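Side-chain contact in intracellular serine protease (PDB 4ZOQ), which probably cleaves peptide bonds as a subtilisin-like serine endopeptidase that processes lanthipeptides: residues Val240-Leu245 with Thr257-Met262. Residues are numbered along the deposited sequence; the frame is centred on the assembly and turned at random.
Sequences VRVTDL and TALDQM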
ATOM      1  N   VAL B 240      19.811  17.983   8.266  1.00 38.66           N
ATOM      2  CA  VAL B 240      18.683  17.636   7.428  1.00 38.74           C
ATOM      3  C   VAL B 240      18.870  18.351   6.104  1.00 38.00           C
ATOM      4  O   VAL B 240      19.072  19.577   6.071  1.00 36.67           O
ATOM      5  CB  VAL B 240      17.341  18.077   8.061  1.00 37.40           C
ATOM      6  CG1 VAL B 240      16.201  17.953   7.047  1.00 35.87           C
ATOM      7  CG2 VAL B 240      17.038  17.277   9.314  1.00 40.09           C
ATOM      8  N   ARG B 241      18.807  17.599   5.014  1.00 34.82           N
ATOM      9  CA  ARG B 241      18.898  18.229   3.699  1.00 35.07           C
ATOM     10  C   ARG B 241      17.512  18.115   3.137  1.00 37.00           C
ATOM     11  O   ARG B 241      17.027  17.018   2.839  1.00 35.33           O
ATOM     12  CB  ARG B 241      19.976  17.547   2.854  1.00 35.28           C
ATOM     13  CG  ARG B 241      21.221  17.480   3.723  1.00 41.13           C
ATOM     14  CD  ARG B 241      22.256  16.427   3.411  1.00 42.50           C
ATOM     15  NE  ARG B 241      23.075  16.286   4.614  1.00 46.60           N
ATOM     16  CZ  ARG B 241      23.662  15.164   5.011  1.00 43.23           C
ATOM     17  NH1 ARG B 241      23.588  14.081   4.262  1.00 50.91           N
ATOM     18  NH2 ARG B 241      24.356  15.135   6.137  1.00 40.07           N
ATOM     19  N   VAL B 242      16.876  19.266   2.976  1.00 33.33           N
ATOM     20  CA  VAL B 242      15.456  19.295   2.686  1.00 33.80           C
ATOM     21  C   VAL B 242      15.195  18.849   1.271  1.00 38.45           C
ATOM     22  O   VAL B 242      14.063  18.468   0.926  1.00 36.28           O
ATOM     23  CB  VAL B 242      14.892  20.699   2.902  1.00 33.84           C
ATOM     24  CG1 VAL B 242      14.933  21.039   4.407  1.00 35.72           C
ATOM     25  CG2 VAL B 242      15.701  21.707   2.113  1.00 29.07           C
ATOM     26  N   THR B 243      16.261  18.874   0.467  1.00 32.75           N
ATOM     27  CA  THR B 243      16.199  18.408  -0.907  1.00 37.85           C
ATOM     28  C   THR B 243      16.233  16.890  -1.010  1.00 35.24           C
ATOM     29  O   THR B 243      16.003  16.343  -2.089  1.00 37.99           O
ATOM     30  CB  THR B 243      17.405  18.964  -1.744  1.00 42.02           C
ATOM     31  OG1 THR B 243      18.652  18.545  -1.150  1.00 40.93           O
ATOM     32  CG2 THR B 243      17.357  20.493  -1.829  1.00 32.72           C
ATOM     33  N   ASP B 244      16.496  16.217   0.107  1.00 31.81           N
ATOM     34  CA  ASP B 244      16.465  14.757   0.153  1.00 32.24           C
ATOM     35  C   ASP B 244      15.107  14.227   0.537  1.00 30.03           C
ATOM     36  O   ASP B 244      14.865  13.030   0.401  1.00 32.38           O
ATOM     37  CB  ASP B 244      17.533  14.206   1.111  1.00 29.01           C
ATOM     38  CG  ASP B 244      18.921  14.108   0.455  1.00 36.60           C
ATOM     39  OD1 ASP B 244      19.003  14.291  -0.772  1.00 36.81           O
ATOM     40  OD2 ASP B 244      19.936  13.866   1.158  1.00 38.28           O
ATOM     41  N   LEU B 245      14.226  15.119   0.996  1.00 32.52           N
ATOM     42  CA  LEU B 245      12.832  14.781   1.334  1.00 29.22           C
ATOM     43  C   LEU B 245      11.925  14.859   0.104  1.00 29.06           C
ATOM     44  O   LEU B 245      12.314  15.428  -0.921  1.00 27.99           O
ATOM     45  CB  LEU B 245      12.329  15.720   2.432  1.00 27.84           C
ATOM     46  CG  LEU B 245      12.932  15.570   3.841  1.00 32.75           C
ATOM     47  CD1 LEU B 245      12.638  16.783   4.764  1.00 24.44           C
ATOM     48  CD2 LEU B 245      12.364  14.273   4.478  1.00 31.16           C
ATOM     49  N   THR B 257       3.699  20.836   8.936  1.00 39.15           N
ATOM     50  CA  THR B 257       4.738  20.922   9.962  1.00 39.80           C
ATOM     51  C   THR B 257       5.491  22.237   9.966  1.00 40.80           C
ATOM     52  O   THR B 257       5.450  22.972   8.987  1.00 43.22           O
ATOM     53  CB  THR B 257       5.783  19.807   9.802  1.00 41.81           C
ATOM     54  OG1 THR B 257       6.739  20.185   8.790  1.00 41.11           O
ATOM     55  CG2 THR B 257       5.091  18.480   9.467  1.00 35.36           C
ATOM     56  N   ALA B 258       6.215  22.501  11.052  1.00 39.49           N
ATOM     57  CA  ALA B 258       7.065  23.696  11.167  1.00 42.10           C
ATOM     58  C   ALA B 258       8.111  23.802  10.038  1.00 38.43           C
ATOM     59  O   ALA B 258       8.422  24.883   9.571  1.00 40.44           O
ATOM     60  CB  ALA B 258       7.746  23.723  12.526  1.00 40.90           C
ATOM     61  N   LEU B 259       8.656  22.671   9.612  1.00 41.86           N
ATOM     62  CA  LEU B 259       9.601  22.638   8.498  1.00 36.13           C
ATOM     63  C   LEU B 259       8.921  23.102   7.225  1.00 40.94           C
ATOM     64  O   LEU B 259       9.499  23.881   6.445  1.00 42.24           O
ATOM     65  CB  LEU B 259      10.130  21.226   8.301  1.00 38.13           C
ATOM     66  CG  LEU B 259      11.055  20.977   7.116  1.00 40.20           C
ATOM     67  CD1 LEU B 259      12.355  21.748   7.304  1.00 33.24           C
ATOM     68  CD2 LEU B 259      11.301  19.478   6.954  1.00 34.61           C
ATOM     69  N   ASP B 260       7.687  22.641   7.015  1.00 37.84           N
ATOM     70  CA  ASP B 260       6.946  23.062   5.844  1.00 38.42           C
ATOM     71  C   ASP B 260       6.724  24.584   5.879  1.00 39.56           C
ATOM     72  O   ASP B 260       6.973  25.277   4.888  1.00 38.22           O
ATOM     73  CB  ASP B 260       5.582  22.344   5.746  1.00 38.38           C
ATOM     74  CG  ASP B 260       5.707  20.833   5.552  1.00 39.40           C
ATOM     75  OD1 ASP B 260       6.662  20.384   4.893  1.00 40.53           O
ATOM     76  OD2 ASP B 260       4.835  20.084   6.041  1.00 39.51           O
ATOM     77  N   GLN B 261       6.291  25.095   7.033  1.00 41.61           N
ATOM     78  CA  GLN B 261       5.964  26.515   7.177  1.00 44.18           C
ATOM     79  C   GLN B 261       7.202  27.339   6.931  1.00 42.32           C
ATOM     80  O   GLN B 261       7.156  28.331   6.191  1.00 40.68           O
ATOM     81  CB  GLN B 261       5.399  26.837   8.556  1.00 41.30           C
ATOM     82  CG  GLN B 261       4.523  25.760   9.109  1.00 48.59           C
ATOM     83  CD  GLN B 261       3.903  26.119  10.448  1.00 63.53           C
ATOM     84  OE1 GLN B 261       4.591  26.203  11.488  1.00 68.38           O
ATOM     85  NE2 GLN B 261       2.582  26.273  10.446  1.00 64.22           N
ATOM     86  N   MET B 262       8.310  26.913   7.528  1.00 33.45           N
ATOM     87  CA  MET B 262       9.571  27.604   7.314  1.00 40.28           C
ATOM     88  C   MET B 262       9.976  27.648   5.841  1.00 41.76           C
ATOM     89  O   MET B 262      10.599  28.610   5.404  1.00 45.46           O
ATOM     90  CB  MET B 262      10.684  26.922   8.108  1.00 37.41           C
ATOM     91  CG  MET B 262      12.019  27.603   7.941  1.00 39.47           C
ATOM     92  SD  MET B 262      13.397  26.593   8.513  1.00 42.78           S
ATOM     93  CE  MET B 262      13.897  25.779   7.007  1.00 41.39           C
TER
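A small apolar patch of the subtilase fold joins the turn before strand 246-249 to the short helix 258-262, with Leu-259 reaching from the helix to Val-242 and Leu-245 on the turn. The two methyls of Leu-259 divide the work: CD1 lies 3.9 Å from CG1 of Val-242, the two side chains crossing at a slant, while CD2 meets CD1 of Leu-245 at 3.7 Å, methyl end against methyl end. Leu-259 stretches out from the helix because its chi1 of 176° swings CG opposite the backbone N, and its forked end spans both partners. Val-242 and Leu-245 sit three residues apart, both CB atoms facing the helix; the turn is closed by Asp-244 N to Arg-241 O (2.9 Å), with a weaker bond from Leu-245 N to Val-242 O.

Behind Leu-259, a capping box closes the N-terminal end of the helix. Thr-257 OG1 accepts from Asp-260 N at 3.2 Å, and the backbone N of Thr-257 returns a bond to Asp-260 OD2, also 3.2 Å, arriving on the anti side and 33° out of the carboxylate plane. OD2 also hydrogen-bonds Ser-270 OG, and OD1 takes the backbone N of Leu-271, whose side chain touches Leu-245. The side chain of Leu-245 is about 11 Å from that of Ser-276, the predicted charge-relay serine.

No hydrogen bond links the two segments, so dispersion and the hydrophobic effect hold them directly, over a modest 116 Å² of buried surface; nothing directional fixes Leu-259 against its two partners.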